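PDB 2XHE: Syntaxin1 from Monosiga brevicollis, which probably acts as a SNAP receptor that binds other SNARE proteins in membrane fusion. Local coordinates for residues E58-E61 and Q62-Q66. Sequence-based numbering, arbitrary orientation.
Sequences EDIE and QAIEQ
I60 and I64 pack one turn apart on helix 44-72, a local i to i+4 contact on the first helix of the three-helix (Habc) bundle of a syntaxin. The two side chains cross at a slant. CG2 of I60 meets CD1 of I64 at 3.4 Å. Both isoleucines hold CG1 beside the backbone N and CG2 anti to it. I60 therefore offers CG2, and I64 offers the end of its CG1 branch; with chi2 extended at 154°, CD1 reaches back to I60. These residues and A63 are buried. I60 and A63 lean on I97 of helix 80-116, and I64 lies against V150 and Y154 of helix 131-171. I64 thus packs on I60 within the helix and on helix 131-171 outside it. Cutting I64 back to an alanine here would probably take the CD1 contact from CG2 of I60 and open a gap beside V150 and Y154. E58, E61, Q62 and E65 are exposed; E61 also touches V150. E65 makes a weak, long ion pair with R153. Three backbone i to i+4 hydrogen bonds join the turns: Q62 N to E58 O (3.1 Å), A63 N to D59 O (2.9 Å, nearly straight at 176°), and I64 N to I60 O at 2.7 Å, the carbonyl O that also has CD1 of I64 3.5 Å away.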
loop_
_atom_site.group_PDB
_atom_site.type_symbol
_atom_site.label_atom_id
_atom_site.label_comp_id
_atom_site.label_asym_id
_atom_site.label_seq_id
_atom_site.Cartn_x
_atom_site.Cartn_y
_atom_site.Cartn_z
ATOM N N GLU B 58 24.659 -11.671 1.842
ATOM C CA GLU B 58 25.360 -10.935 0.781
ATOM C C GLU B 58 26.446 -11.788 0.100
ATOM O O GLU B 58 26.548 -11.809 -1.126
ATOM C CB GLU B 58 25.957 -9.625 1.308
ATOM C CG GLU B 58 24.938 -8.613 1.811
ATOM C CD GLU B 58 25.570 -7.268 2.163
ATOM O OE1 GLU B 58 26.724 -7.014 1.746
ATOM O OE2 GLU B 58 24.909 -6.460 2.855
ATOM N N ASP B 59 27.253 -12.489 0.895
ATOM C CA ASP B 59 28.250 -13.406 0.352
ATOM C C ASP B 59 27.593 -14.407 -0.592
ATOM O O ASP B 59 27.974 -14.508 -1.761
ATOM C CB ASP B 59 28.991 -14.142 1.471
ATOM C CG ASP B 59 30.049 -13.272 2.151
ATOM O OD1 ASP B 59 30.411 -12.212 1.587
ATOM O OD2 ASP B 59 30.519 -13.651 3.252
ATOM N N ILE B 60 26.601 -15.138 -0.083
ATOM C CA ILE B 60 25.857 -16.086 -0.903
ATOM C C ILE B 60 25.336 -15.436 -2.194
ATOM O O ILE B 60 25.431 -16.026 -3.270
ATOM C CB ILE B 60 24.686 -16.721 -0.133
ATOM C CG1 ILE B 60 25.189 -17.454 1.108
ATOM C CG2 ILE B 60 23.907 -17.677 -1.023
ATOM C CD1 ILE B 60 24.139 -18.369 1.724
ATOM N N GLU B 61 24.796 -14.221 -2.089
ATOM C CA GLU B 61 24.275 -13.511 -3.260
ATOM C C GLU B 61 25.303 -13.381 -4.374
ATOM O O GLU B 61 24.983 -13.598 -5.540
ATOM C CB GLU B 61 23.753 -12.126 -2.886
ATOM C CG GLU B 61 22.384 -12.148 -2.247
ATOM C CD GLU B 61 21.692 -10.806 -2.313
ATOM O OE1 GLU B 61 20.950 -10.575 -3.295
ATOM O OE2 GLU B 61 21.890 -9.987 -1.387
ATOM N N GLN B 62 26.530 -13.012 -4.006
ATOM C CA GLN B 62 27.630 -12.878 -4.958
ATOM C C GLN B 62 28.038 -14.253 -5.481
ATOM O O GLN B 62 28.201 -14.450 -6.685
ATOM C CB GLN B 62 28.828 -12.195 -4.291
ATOM C CG GLN B 62 29.277 -10.889 -4.951
ATOM C CD GLN B 62 28.304 -9.734 -4.722
ATOM O OE1 GLN B 62 27.526 -9.738 -3.766
ATOM N NE2 GLN B 62 28.351 -8.736 -5.602
ATOM N N ALA B 63 28.194 -15.200 -4.563
ATOM C CA ALA B 63 28.530 -16.578 -4.903
ATOM C C ALA B 63 27.553 -17.202 -5.908
ATOM O O ALA B 63 27.967 -17.877 -6.851
ATOM C CB ALA B 63 28.603 -17.426 -3.631
ATOM N N ILE B 64 26.262 -16.984 -5.695
ATOM C CA ILE B 64 25.238 -17.511 -6.587
ATOM C C ILE B 64 25.451 -17.045 -8.028
ATOM O O ILE B 64 25.399 -17.844 -8.963
ATOM C CB ILE B 64 23.806 -17.122 -6.103
ATOM C CG1 ILE B 64 23.347 -18.052 -4.976
ATOM C CG2 ILE B 64 22.807 -17.164 -7.245
ATOM C CD1 ILE B 64 22.330 -17.420 -4.059
ATOM N N GLU B 65 25.701 -15.753 -8.205
ATOM C CA GLU B 65 25.825 -15.184 -9.546
ATOM C C GLU B 65 27.157 -15.545 -10.204
ATOM O O GLU B 65 27.417 -15.172 -11.346
ATOM C CB GLU B 65 25.618 -13.664 -9.523
ATOM C CG GLU B 65 24.310 -13.214 -8.850
ATOM C CD GLU B 65 23.053 -13.796 -9.498
ATOM O OE1 GLU B 65 23.087 -14.114 -10.708
ATOM O OE2 GLU B 65 22.024 -13.926 -8.793
ATOM N N GLN B 66 27.992 -16.282 -9.480
ATOM C CA GLN B 66 29.239 -16.793 -10.030
ATOM C C GLN B 66 29.082 -18.259 -10.409
ATOM O O GLN B 66 29.671 -18.730 -11.383
ATOM C CB GLN B 66 30.384 -16.614 -9.031
ATOM C CG GLN B 66 30.798 -15.160 -8.807
ATOM C CD GLN B 66 31.492 -14.953 -7.475
ATOM O OE1 GLN B 66 31.974 -15.910 -6.858
ATOM N NE2 GLN B 66 31.537 -13.702 -7.016
#